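PDB 3RCY: mandelate racemase/muconate lactonizing enzyme-like protein from Roseovarius sp. TM1035, which is probably a magnesium-dependent isomerase or lyase of the enolase superfamily, its substrate not established. Local coordinates for residues I10-P15 against T340-A345; P310-G315 against A320-F325; I25-T30 against A53-V58. All blocks are in the same frame, centred on the assembly; numbering follows the deposited sequence.

In the fold
Contact 1 joins the two domains; contact 3 lies within the N-terminal domain and contact 2 within the barrel domain. Contact 1 spans the most chain: it joins the end of strand 4-12 to helix 341-346, and the other two are nested within the loop it closes. Contact 3 comes next, between strand 24-31 and helix 48-63. Contact 2 follows, between the loop after strand 307-308 and helix 316-327. Contacts 1 and 3 share the three-stranded antiparallel sheet, their centres about 19 Å apart. Contact 2 lies about 15 Å from contact 1, centre to centre, and meets it where His343 NE2 probably hydrogen-bonds to Ala314 O. The capping domain sits beside a loop whose His311 lies near the magnesium ion.

Contact 1. Residues I10-P15 against T340-A345; sequences IVTAPP and TPFHDA
Phe342 carries this contact: its ring receives Thr12 at the end of strand 4-12 and the two prolines that follow it, Pro14 and Pro15. The main apolar approach is a CH-pi contact over one ring face. Pro15 CD stands 3.7 Å from the centroid of the Phe342 ring, 23° off the ring normal. Pro15 CD is offset toward the rim, 3.5 Å from Phe342 CG. The two side chains cross at about a right angle. Pro14 packs more obliquely, with its CA 3.8 Å from Phe342 CD2. CG of Phe342 is anti to the backbone N (chi1 -171°), which sends the ring out from the helix to the prolines. Trp24 also meets the Phe342 ring.

At the ring edge sits a hydroxyl. Thr12 OG1 lies near the ring plane, 3.5 Å from Phe342 CZ. Its main hydrogen-bond partner is Asn378 O, with Ala375 O a second one, so its proximity to Phe342 is packing.

Hydrogen bonds fix the helix start. Thr340 is the N-cap: its OG1 accepts from His343 N at 3.0 Å in a nearly straight bond (169°). Thr340 OG1 also lies in the plane of the His343 ring, at its edge, and is hydrogen-bonded to His343 ND1 at 2.8 Å. An N-terminal capping domain meeting the C-terminal barrel domain, here through one aromatic side chain of a capped short helix, is the domain interface of the enolase superfamily.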
ATOM      1  N   ILE A  10     -43.559 -21.746  11.295  1.00 16.34           N
ATOM      2  CA  ILE A  10     -44.755 -21.266  10.619  1.00 16.85           C
ATOM      3  C   ILE A  10     -44.354 -20.356   9.472  1.00 16.39           C
ATOM      4  O   ILE A  10     -43.713 -19.324   9.680  1.00 16.03           O
ATOM      5  CB  ILE A  10     -45.704 -20.505  11.584  1.00 17.77           C
ATOM      6  CG1 ILE A  10     -46.199 -21.428  12.704  1.00 18.46           C
ATOM      7  CG2 ILE A  10     -46.897 -19.922  10.813  1.00 18.55           C
ATOM      8  CD1 ILE A  10     -46.702 -20.667  13.927  1.00 18.59           C
ATOM      9  N   VAL A  11     -44.716 -20.757   8.261  1.00 16.26           N
ATOM     10  CA  VAL A  11     -44.514 -19.911   7.094  1.00 16.45           C
ATOM     11  C   VAL A  11     -45.818 -19.183   6.799  1.00 16.86           C
ATOM     12  O   VAL A  11     -46.854 -19.814   6.591  1.00 17.31           O
ATOM     13  CB  VAL A  11     -44.044 -20.725   5.873  1.00 16.66           C
ATOM     14  CG1 VAL A  11     -43.849 -19.815   4.657  1.00 14.83           C
ATOM     15  CG2 VAL A  11     -42.745 -21.465   6.211  1.00 15.48           C
ATOM     16  N   THR A  12     -45.757 -17.854   6.800  1.00 16.52           N
ATOM     17  CA  THR A  12     -46.950 -17.039   6.652  1.00 16.50           C
ATOM     18  C   THR A  12     -46.818 -16.036   5.512  1.00 17.36           C
ATOM     19  O   THR A  12     -45.756 -15.425   5.320  1.00 17.44           O
ATOM     20  CB  THR A  12     -47.368 -16.372   8.007  1.00 15.58           C
ATOM     21  OG1 THR A  12     -48.617 -15.697   7.849  1.00 15.87           O
ATOM     22  CG2 THR A  12     -46.309 -15.396   8.528  1.00 16.17           C
ATOM     23  N   ALA A  13     -47.907 -15.879   4.762  1.00 18.21           N
ATOM     24  CA  ALA A  13     -47.953 -14.998   3.592  1.00 18.60           C
ATOM     25  C   ALA A  13     -48.687 -13.685   3.889  1.00 18.94           C
ATOM     26  O   ALA A  13     -49.879 -13.695   4.202  1.00 19.33           O
ATOM     27  CB  ALA A  13     -48.616 -15.715   2.420  1.00 18.73           C
ATOM     28  N   PRO A  14     -47.983 -12.548   3.784  1.00 19.45           N
ATOM     29  CA  PRO A  14     -48.652 -11.255   3.944  1.00 19.90           C
ATOM     30  C   PRO A  14     -49.687 -11.074   2.834  1.00 20.80           C
ATOM     31  O   PRO A  14     -49.397 -11.393   1.676  1.00 19.76           O
ATOM     32  CB  PRO A  14     -47.520 -10.237   3.754  1.00 19.68           C
ATOM     33  CG  PRO A  14     -46.253 -11.004   3.976  1.00 25.22           C
ATOM     34  CD  PRO A  14     -46.541 -12.401   3.517  1.00 19.41           C
ATOM     35  N   PRO A  15     -50.892 -10.582   3.185  1.00 22.58           N
ATOM     36  CA  PRO A  15     -51.924 -10.260   2.201  1.00 24.26           C
ATOM     37  C   PRO A  15     -51.456  -9.199   1.210  1.00 25.47           C
ATOM     38  O   PRO A  15     -50.541  -8.423   1.509  1.00 24.84           O
ATOM     39  CB  PRO A  15     -53.068  -9.703   3.062  1.00 24.38           C
ATOM     40  CG  PRO A  15     -52.867 -10.320   4.396  1.00 25.47           C
ATOM     41  CD  PRO A  15     -51.380 -10.412   4.565  1.00 23.14           C
ATOM     42  N   THR A 340     -47.858  -1.888   7.798  1.00 17.21           N
ATOM     43  CA  THR A 340     -49.029  -2.504   7.161  1.00 16.87           C
ATOM     44  C   THR A 340     -49.943  -3.057   8.240  1.00 16.52           C
ATOM     45  O   THR A 340     -49.475  -3.350   9.347  1.00 16.28           O
ATOM     46  CB  THR A 340     -48.672  -3.654   6.158  1.00 16.60           C
ATOM     47  OG1 THR A 340     -48.259  -4.823   6.878  1.00 16.31           O
ATOM     48  CG2 THR A 340     -47.587  -3.233   5.165  1.00 16.72           C
ATOM     49  N   PRO A 341     -51.252  -3.201   7.936  1.00 16.53           N
ATOM     50  CA  PRO A 341     -52.151  -3.809   8.916  1.00 16.76           C
ATOM     51  C   PRO A 341     -51.670  -5.194   9.372  1.00 16.81           C
ATOM     52  O   PRO A 341     -51.769  -5.514  10.555  1.00 17.29           O
ATOM     53  CB  PRO A 341     -53.490  -3.903   8.161  1.00 17.22           C
ATOM     54  CG  PRO A 341     -53.414  -2.808   7.146  1.00 22.73           C
ATOM     55  CD  PRO A 341     -51.974  -2.782   6.718  1.00 16.85           C
ATOM     56  N   PHE A 342     -51.142  -5.995   8.448  1.00 16.56           N
ATOM     57  CA  PHE A 342     -50.720  -7.365   8.769  1.00 16.55           C
ATOM     58  C   PHE A 342     -49.485  -7.394   9.678  1.00 16.32           C
ATOM     59  O   PHE A 342     -49.461  -8.153  10.653  1.00 16.30           O
ATOM     60  CB  PHE A 342     -50.486  -8.190   7.493  1.00 16.29           C
ATOM     61  CG  PHE A 342     -50.257  -9.662   7.748  1.00 19.88           C
ATOM     62  CD1 PHE A 342     -51.305 -10.486   8.153  1.00 17.03           C
ATOM     63  CD2 PHE A 342     -48.996 -10.221   7.575  1.00 16.22           C
ATOM     64  CE1 PHE A 342     -51.099 -11.851   8.391  1.00 20.42           C
ATOM     65  CE2 PHE A 342     -48.774 -11.582   7.809  1.00 19.64           C
ATOM     66  CZ  PHE A 342     -49.827 -12.399   8.215  1.00 16.86           C
ATOM     67  N   HIS A 343     -48.473  -6.573   9.365  1.00 15.73           N
ATOM     68  CA  HIS A 343     -47.321  -6.390  10.267  1.00 15.59           C
ATOM     69  C   HIS A 343     -47.785  -6.078  11.688  1.00 15.78           C
ATOM     70  O   HIS A 343     -47.345  -6.717  12.649  1.00 15.78           O
ATOM     71  CB  HIS A 343     -46.422  -5.232   9.808  1.00 14.95           C
ATOM     72  CG  HIS A 343     -45.381  -5.613   8.800  1.00 14.91           C
ATOM     73  ND1 HIS A 343     -45.588  -5.510   7.441  1.00 14.78           N
ATOM     74  CD2 HIS A 343     -44.103  -6.043   8.954  1.00 14.47           C
ATOM     75  CE1 HIS A 343     -44.492  -5.878   6.800  1.00 14.44           C
ATOM     76  NE2 HIS A 343     -43.577  -6.207   7.694  1.00 14.26           N
ATOM     77  N   ASP A 344     -48.660  -5.080  11.815  1.00 15.86           N
ATOM     78  CA  ASP A 344     -49.124  -4.629  13.130  1.00 16.43           C
ATOM     79  C   ASP A 344     -49.923  -5.708  13.859  1.00 16.63           C
ATOM     80  O   ASP A 344     -49.684  -5.975  15.039  1.00 16.57           O
ATOM     81  CB  ASP A 344     -49.943  -3.338  13.010  1.00 17.43           C
ATOM     82  CG  ASP A 344     -50.144  -2.652  14.350  1.00 23.31           C
ATOM     83  OD1 ASP A 344     -49.185  -2.050  14.880  1.00 17.76           O
ATOM     84  OD2 ASP A 344     -51.270  -2.711  14.876  1.00 18.45           O
ATOM     85  N   ALA A 345     -50.847  -6.350  13.142  1.00 16.86           N
ATOM     86  CA  ALA A 345     -51.708  -7.376  13.730  1.00 16.93           C
ATOM     87  C   ALA A 345     -50.941  -8.625  14.173  1.00 16.63           C
ATOM     88  O   ALA A 345     -51.285  -9.246  15.186  1.00 16.58           O
ATOM     89  CB  ALA A 345     -52.842  -7.749  12.762  1.00 17.45           C
TER

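Contact 2. Residues P310-G315 against A320-F325; sequences PHLYAG and AANVHF
Asn322 reaches from helix 316-327 to the loop 310-315 and bonds to the backbone of His311. Its CG is anti to the carbonyl carbon (chi1 -66°), which carries the amide across to the loop. Asn322 ND2 donates to His311 O at 3.0 Å. The bond is bent, 139° at the hydrogen, and the donor sits above the carbonyl plane. The other end of the amide is held through water: one water donates to both Asn322 OD1 and His311 O, so the two ends grip the same carbonyl. A second water donates to Pro310 O and accepts weakly from ND2. The loop lies at the C-terminal end of strand 307-308 and leads into helix 316-327, a beta-alpha unit of the modified TIM barrel of the enolase superfamily. The active site lies at this end, and the His311 side chain is about 4 Å from the magnesium ion. Replacing Asn322 by alanine would remove the amide and is likely to leave His311 O without its direct donor, and the bridging water without one of its acceptors. Pro310 CB sits over the amide face, 3.6 Å from Asn322 CG. Pro310 CG meets the edge of the Phe325 ring, 3.8 Å from Phe325 CD2. Leu312 CB lies near the amide plane, 4.0 Å from Asn322 ND2.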
ATOM      1  N   PRO A 310     -30.209  -1.476  10.704  1.00 12.59           N
ATOM      2  CA  PRO A 310     -30.760  -2.829  10.547  1.00 13.30           C
ATOM      3  C   PRO A 310     -31.780  -2.930   9.408  1.00 13.50           C
ATOM      4  O   PRO A 310     -32.709  -2.125   9.323  1.00 13.57           O
ATOM      5  CB  PRO A 310     -31.432  -3.096  11.900  1.00 13.74           C
ATOM      6  CG  PRO A 310     -30.673  -2.237  12.865  1.00 16.42           C
ATOM      7  CD  PRO A 310     -30.348  -0.989  12.092  1.00 13.13           C
ATOM      8  N   HIS A 311     -31.569  -3.906   8.534  1.00 13.04           N
ATOM      9  CA  HIS A 311     -32.425  -4.144   7.378  1.00 13.05           C
ATOM     10  C   HIS A 311     -33.779  -4.701   7.789  1.00 13.14           C
ATOM     11  O   HIS A 311     -33.864  -5.515   8.710  1.00 13.33           O
ATOM     12  CB  HIS A 311     -31.751  -5.160   6.440  1.00 13.42           C
ATOM     13  CG  HIS A 311     -32.555  -5.488   5.219  1.00 14.20           C
ATOM     14  ND1 HIS A 311     -33.349  -6.612   5.124  1.00 14.32           N
ATOM     15  CD2 HIS A 311     -32.697  -4.829   4.043  1.00 14.34           C
ATOM     16  CE1 HIS A 311     -33.926  -6.645   3.935  1.00 14.79           C
ATOM     17  NE2 HIS A 311     -33.547  -5.574   3.260  1.00 14.53           N
ATOM     18  N   LEU A 312     -34.830  -4.267   7.096  1.00 12.86           N
ATOM     19  CA  LEU A 312     -36.125  -4.933   7.197  1.00 12.82           C
ATOM     20  C   LEU A 312     -36.840  -4.997   5.856  1.00 13.34           C
ATOM     21  O   LEU A 312     -37.336  -3.989   5.355  1.00 13.22           O
ATOM     22  CB  LEU A 312     -37.044  -4.278   8.251  1.00 12.51           C
ATOM     23  CG  LEU A 312     -38.353  -5.073   8.443  1.00 14.82           C
ATOM     24  CD1 LEU A 312     -38.140  -6.330   9.303  1.00 12.80           C
ATOM     25  CD2 LEU A 312     -39.475  -4.228   9.012  1.00 12.98           C
ATOM     26  N   TYR A 313     -36.874  -6.184   5.266  1.00 14.29           N
ATOM     27  CA  TYR A 313     -37.886  -6.469   4.260  1.00 15.01           C
ATOM     28  C   TYR A 313     -38.460  -7.832   4.580  1.00 15.17           C
ATOM     29  O   TYR A 313     -38.256  -8.803   3.854  1.00 15.34           O
ATOM     30  CB  TYR A 313     -37.373  -6.371   2.811  1.00 15.83           C
ATOM     31  CG  TYR A 313     -38.525  -6.117   1.867  1.00 19.14           C
ATOM     32  CD1 TYR A 313     -39.192  -4.889   1.883  1.00 16.22           C
ATOM     33  CD2 TYR A 313     -38.997  -7.117   1.011  1.00 16.51           C
ATOM     34  CE1 TYR A 313     -40.279  -4.647   1.050  1.00 19.68           C
ATOM     35  CE2 TYR A 313     -40.087  -6.884   0.163  1.00 19.65           C
ATOM     36  CZ  TYR A 313     -40.722  -5.647   0.193  1.00 16.85           C
ATOM     37  OH  TYR A 313     -41.806  -5.394  -0.620  1.00 20.58           O
ATOM     38  N   ALA A 314     -39.171  -7.880   5.700  1.00 15.05           N
ATOM     39  CA  ALA A 314     -39.638  -9.119   6.293  1.00 15.12           C
ATOM     40  C   ALA A 314     -40.677  -8.766   7.354  1.00 15.01           C
ATOM     41  O   ALA A 314     -41.202  -7.650   7.365  1.00 15.32           O
ATOM     42  CB  ALA A 314     -38.465  -9.881   6.902  1.00 15.02           C
ATOM     43  N   GLY A 315     -40.967  -9.705   8.250  1.00 14.49           N
ATOM     44  CA  GLY A 315     -42.046  -9.525   9.218  1.00 14.11           C
ATOM     45  C   GLY A 315     -41.662  -8.758  10.471  1.00 13.73           C
ATOM     46  O   GLY A 315     -40.503  -8.352  10.636  1.00 12.83           O
ATOM     47  N   ALA A 320     -38.726  -6.637  15.543  1.00 13.45           N
ATOM     48  CA  ALA A 320     -38.579  -6.533  17.000  1.00 13.39           C
ATOM     49  C   ALA A 320     -37.132  -6.787  17.432  1.00 13.05           C
ATOM     50  O   ALA A 320     -36.606  -6.077  18.295  1.00 12.41           O
ATOM     51  CB  ALA A 320     -39.533  -7.478  17.726  1.00 13.25           C
ATOM     52  N   ALA A 321     -36.493  -7.781  16.820  1.00 13.17           N
ATOM     53  CA  ALA A 321     -35.069  -8.035  17.052  1.00 13.15           C
ATOM     54  C   ALA A 321     -34.244  -6.795  16.714  1.00 13.36           C
ATOM     55  O   ALA A 321     -33.403  -6.366  17.515  1.00 13.66           O
ATOM     56  CB  ALA A 321     -34.577  -9.269  16.268  1.00 12.32           C
ATOM     57  N   ASN A 322     -34.519  -6.201  15.552  1.00 13.37           N
ATOM     58  CA  ASN A 322     -33.860  -4.958  15.125  1.00 13.18           C
ATOM     59  C   ASN A 322     -33.959  -3.837  16.163  1.00 13.29           C
ATOM     60  O   ASN A 322     -33.000  -3.095  16.390  1.00 13.10           O
ATOM     61  CB  ASN A 322     -34.446  -4.462  13.800  1.00 13.29           C
ATOM     62  CG  ASN A 322     -34.162  -5.394  12.633  1.00 14.07           C
ATOM     63  OD1 ASN A 322     -33.395  -6.347  12.747  1.00 13.48           O
ATOM     64  ND2 ASN A 322     -34.779  -5.109  11.497  1.00 13.43           N
ATOM     65  N   VAL A 323     -35.137  -3.707  16.768  1.00 12.85           N
ATOM     66  CA  VAL A 323     -35.404  -2.629  17.711  1.00 12.36           C
ATOM     67  C   VAL A 323     -34.619  -2.804  19.009  1.00 12.66           C
ATOM     68  O   VAL A 323     -33.994  -1.852  19.486  1.00 12.65           O
ATOM     69  CB  VAL A 323     -36.930  -2.458  17.962  1.00 12.33           C
ATOM     70  CG1 VAL A 323     -37.200  -1.517  19.137  1.00 12.38           C
ATOM     71  CG2 VAL A 323     -37.610  -1.931  16.688  1.00 12.07           C
ATOM     72  N   HIS A 324     -34.633  -4.015  19.571  1.00 12.78           N
ATOM     73  CA  HIS A 324     -33.825  -4.299  20.769  1.00 12.78           C
ATOM     74  C   HIS A 324     -32.321  -4.131  20.534  1.00 12.55           C
ATOM     75  O   HIS A 324     -31.598  -3.582  21.385  1.00 12.08           O
ATOM     76  CB  HIS A 324     -34.152  -5.696  21.296  1.00 13.03           C
ATOM     77  CG  HIS A 324     -35.491  -5.758  21.949  1.00 14.22           C
ATOM     78  ND1 HIS A 324     -35.684  -5.424  23.271  1.00 13.75           N
ATOM     79  CD2 HIS A 324     -36.718  -6.021  21.440  1.00 14.08           C
ATOM     80  CE1 HIS A 324     -36.968  -5.527  23.563  1.00 14.96           C
ATOM     81  NE2 HIS A 324     -37.620  -5.876  22.467  1.00 14.35           N
ATOM     82  N   PHE A 325     -31.863  -4.625  19.385  1.00 12.33           N
ATOM     83  CA  PHE A 325     -30.483  -4.452  18.950  1.00 12.16           C
ATOM     84  C   PHE A 325     -30.143  -2.960  18.889  1.00 12.11           C
ATOM     85  O   PHE A 325     -29.183  -2.507  19.524  1.00 12.58           O
ATOM     86  CB  PHE A 325     -30.285  -5.125  17.583  1.00 12.45           C
ATOM     87  CG  PHE A 325     -28.970  -4.806  16.913  1.00 14.81           C
ATOM     88  CD1 PHE A 325     -27.765  -5.254  17.452  1.00 12.72           C
ATOM     89  CD2 PHE A 325     -28.944  -4.088  15.724  1.00 12.65           C
ATOM     90  CE1 PHE A 325     -26.551  -4.965  16.827  1.00 14.81           C
ATOM     91  CE2 PHE A 325     -27.730  -3.799  15.083  1.00 14.82           C
ATOM     92  CZ  PHE A 325     -26.530  -4.241  15.649  1.00 12.47           C
TER
HETATM   93  O   HOH W   1     -34.961  -2.174  11.009  1.00 10.83           O
HETATM   94  O   HOH W   2     -32.922  -7.366  10.425  1.00 13.01           O

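Contact 3. Residues I25-T30 against A53-V58; sequences ILVKLT and AVIEDV
Ile25 opens the contact by touching the end of Ile55, the one side chain of helix segment 53-58 that reaches the strand. Ile25 CG2 lies 3.7 Å from Ile55 CD1, a methyl-to-methyl contact. Both side chains start out toward the other segment. The CG2 branch of Ile25, anti to the backbone N, is the one that faces Ile55. Met51 of the same helix also packs on Ile25.

Leu26 points away from the helix, as alternation along a strand requires. Its backbone pairs with Ile10 of strand 4-12.

Val27, two residues on, faces the helix again. Val27 CG1 meets Ile55 CG2 at 4.0 Å. Ile55 thus uses two separate branches: its long arm ends on Ile25, and its short methyl turns to Val27. Ile55 CG1 is anti to the carbonyl carbon (chi1 -68°), and this torsion aims the CG1 arm at Ile25 and CG2 at Val27. Both strand side chains cross Ile55 obliquely. The contact is apolar, and all three residues are buried.

Further along, Leu29 packs on Phe59 of the same helix and on helix 89-110. Ile9 and Cys41, on the neighbouring strands, and Ala94 of helix 89-110 complete the surroundings of Ile55. Other residues of the helix, Val54, Asp57 and Val58, pack on Val46 of a neighbouring subunit. A three-stranded antiparallel sheet covered by helices in this way is the alpha+beta capping domain found at the N-terminus of the mandelate racemase and muconate lactonizing enzyme family.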
ATOM      1  N   ILE A  25     -40.733 -16.471   7.456  1.00 15.09           N
ATOM      2  CA  ILE A  25     -40.458 -17.744   8.115  1.00 15.01           C
ATOM      3  C   ILE A  25     -40.304 -17.492   9.605  1.00 14.93           C
ATOM      4  O   ILE A  25     -39.273 -16.994  10.059  1.00 14.40           O
ATOM      5  CB  ILE A  25     -39.197 -18.450   7.545  1.00 14.78           C
ATOM      6  CG1 ILE A  25     -39.358 -18.701   6.036  1.00 15.41           C
ATOM      7  CG2 ILE A  25     -38.950 -19.775   8.282  1.00 15.41           C
ATOM      8  CD1 ILE A  25     -38.042 -19.038   5.312  1.00 15.38           C
ATOM      9  N   LEU A  26     -41.346 -17.831  10.355  1.00 15.32           N
ATOM     10  CA  LEU A  26     -41.345 -17.651  11.802  1.00 15.40           C
ATOM     11  C   LEU A  26     -40.952 -18.950  12.490  1.00 15.32           C
ATOM     12  O   LEU A  26     -41.340 -20.038  12.049  1.00 15.63           O
ATOM     13  CB  LEU A  26     -42.730 -17.199  12.289  1.00 15.81           C
ATOM     14  CG  LEU A  26     -43.384 -16.017  11.552  1.00 19.49           C
ATOM     15  CD1 LEU A  26     -44.763 -15.749  12.134  1.00 16.07           C
ATOM     16  CD2 LEU A  26     -42.512 -14.755  11.609  1.00 15.79           C
ATOM     17  N   VAL A  27     -40.171 -18.834  13.560  1.00 14.27           N
ATOM     18  CA  VAL A  27     -39.844 -19.989  14.397  1.00 14.00           C
ATOM     19  C   VAL A  27     -40.294 -19.733  15.833  1.00 14.72           C
ATOM     20  O   VAL A  27     -40.145 -18.631  16.358  1.00 14.76           O
ATOM     21  CB  VAL A  27     -38.332 -20.374  14.336  1.00 13.55           C
ATOM     22  CG1 VAL A  27     -37.954 -20.811  12.929  1.00 14.43           C
ATOM     23  CG2 VAL A  27     -37.423 -19.210  14.808  1.00 13.76           C
ATOM     24  N   LYS A  28     -40.859 -20.757  16.454  1.00 15.28           N
ATOM     25  CA  LYS A  28     -41.308 -20.663  17.827  1.00 15.63           C
ATOM     26  C   LYS A  28     -40.586 -21.761  18.599  1.00 15.79           C
ATOM     27  O   LYS A  28     -40.709 -22.944  18.273  1.00 16.21           O
ATOM     28  CB  LYS A  28     -42.832 -20.841  17.884  1.00 16.29           C
ATOM     29  CG  LYS A  28     -43.457 -20.903  19.280  1.00 23.52           C
ATOM     30  CD  LYS A  28     -44.829 -21.599  19.175  1.00 18.38           C
ATOM     31  CE  LYS A  28     -45.557 -21.706  20.494  1.00 24.45           C
ATOM     32  NZ  LYS A  28     -46.947 -22.215  20.246  1.00 19.75           N
ATOM     33  N   LEU A  29     -39.807 -21.358  19.596  1.00 15.20           N
ATOM     34  CA  LEU A  29     -39.096 -22.300  20.445  1.00 15.61           C
ATOM     35  C   LEU A  29     -39.753 -22.365  21.813  1.00 15.89           C
ATOM     36  O   LEU A  29     -40.250 -21.360  22.318  1.00 15.53           O
ATOM     37  CB  LEU A  29     -37.620 -21.909  20.598  1.00 15.82           C
ATOM     38  CG  LEU A  29     -36.740 -21.912  19.345  1.00 17.06           C
ATOM     39  CD1 LEU A  29     -35.297 -21.594  19.708  1.00 15.52           C
ATOM     40  CD2 LEU A  29     -36.823 -23.247  18.627  1.00 16.09           C
ATOM     41  N   THR A  30     -39.754 -23.555  22.400  1.00 16.46           N
ATOM     42  CA  THR A  30     -40.268 -23.746  23.745  1.00 17.29           C
ATOM     43  C   THR A  30     -39.209 -24.463  24.573  1.00 17.78           C
ATOM     44  O   THR A  30     -38.595 -25.432  24.102  1.00 17.51           O
ATOM     45  CB  THR A  30     -41.581 -24.570  23.750  1.00 17.54           C
ATOM     46  OG1 THR A  30     -42.497 -24.026  22.790  1.00 19.15           O
ATOM     47  CG2 THR A  30     -42.238 -24.558  25.142  1.00 19.26           C
ATOM     48  N   ALA A  53     -36.716 -28.032   6.339  1.00 13.19           N
ATOM     49  CA  ALA A  53     -35.806 -29.147   6.588  1.00 13.23           C
ATOM     50  C   ALA A  53     -34.466 -28.641   7.135  1.00 12.39           C
ATOM     51  O   ALA A  53     -33.906 -29.247   8.042  1.00 11.89           O
ATOM     52  CB  ALA A  53     -35.606 -29.981   5.325  1.00 13.16           C
ATOM     53  N   VAL A  54     -33.976 -27.523   6.598  1.00 11.88           N
ATOM     54  CA  VAL A  54     -32.703 -26.938   7.052  1.00 11.54           C
ATOM     55  C   VAL A  54     -32.811 -26.484   8.511  1.00 12.38           C
ATOM     56  O   VAL A  54     -31.944 -26.808   9.338  1.00 12.60           O
ATOM     57  CB  VAL A  54     -32.256 -25.757   6.140  1.00 11.39           C
ATOM     58  CG1 VAL A  54     -31.079 -24.969   6.767  1.00 10.77           C
ATOM     59  CG2 VAL A  54     -31.881 -26.272   4.747  1.00 11.08           C
ATOM     60  N   ILE A  55     -33.879 -25.739   8.815  1.00 12.76           N
ATOM     61  CA  ILE A  55     -34.118 -25.216  10.168  1.00 13.25           C
ATOM     62  C   ILE A  55     -34.236 -26.355  11.187  1.00 13.49           C
ATOM     63  O   ILE A  55     -33.576 -26.333  12.227  1.00 13.14           O
ATOM     64  CB  ILE A  55     -35.366 -24.297  10.200  1.00 13.32           C
ATOM     65  CG1 ILE A  55     -35.089 -23.013   9.406  1.00 14.04           C
ATOM     66  CG2 ILE A  55     -35.767 -23.952  11.628  1.00 14.23           C
ATOM     67  CD1 ILE A  55     -36.349 -22.250   8.997  1.00 13.17           C
ATOM     68  N   GLU A  56     -35.051 -27.358  10.865  1.00 13.78           N
ATOM     69  CA  GLU A  56     -35.217 -28.533  11.723  1.00 14.81           C
ATOM     70  C   GLU A  56     -33.879 -29.234  11.997  1.00 14.34           C
ATOM     71  O   GLU A  56     -33.604 -29.623  13.132  1.00 14.62           O
ATOM     72  CB  GLU A  56     -36.249 -29.515  11.125  1.00 16.38           C
ATOM     73  CG  GLU A  56     -37.700 -29.043  11.259  1.00 28.91           C
ATOM     74  CD  GLU A  56     -38.699 -29.899  10.475  1.00 19.55           C
ATOM     75  OE1 GLU A  56     -38.269 -30.859   9.794  1.00 30.43           O
ATOM     76  OE2 GLU A  56     -39.919 -29.610  10.539  1.00 30.02           O
ATOM     77  N   ASP A  57     -33.049 -29.366  10.961  1.00 13.49           N
ATOM     78  CA  ASP A  57     -31.719 -29.967  11.099  1.00 13.68           C
ATOM     79  C   ASP A  57     -30.837 -29.163  12.056  1.00 13.26           C
ATOM     80  O   ASP A  57     -30.316 -29.707  13.030  1.00 13.18           O
ATOM     81  CB  ASP A  57     -31.032 -30.090   9.734  1.00 14.28           C
ATOM     82  CG  ASP A  57     -29.705 -30.826   9.809  1.00 12.54           C
ATOM     83  OD1 ASP A  57     -28.750 -30.289  10.406  1.00 15.00           O
ATOM     84  OD2 ASP A  57     -29.608 -31.942   9.259  1.00 15.11           O
ATOM     85  N   VAL A  58     -30.675 -27.874  11.761  1.00 12.63           N
ATOM     86  CA  VAL A  58     -29.872 -26.969  12.589  1.00 12.64           C
ATOM     87  C   VAL A  58     -30.300 -27.021  14.062  1.00 12.89           C
ATOM     88  O   VAL A  58     -29.463 -27.169  14.966  1.00 12.77           O
ATOM     89  CB  VAL A  58     -29.954 -25.510  12.048  1.00 12.64           C
ATOM     90  CG1 VAL A  58     -29.338 -24.518  13.045  1.00  9.31           C
ATOM     91  CG2 VAL A  58     -29.245 -25.411  10.676  1.00  9.35           C
TER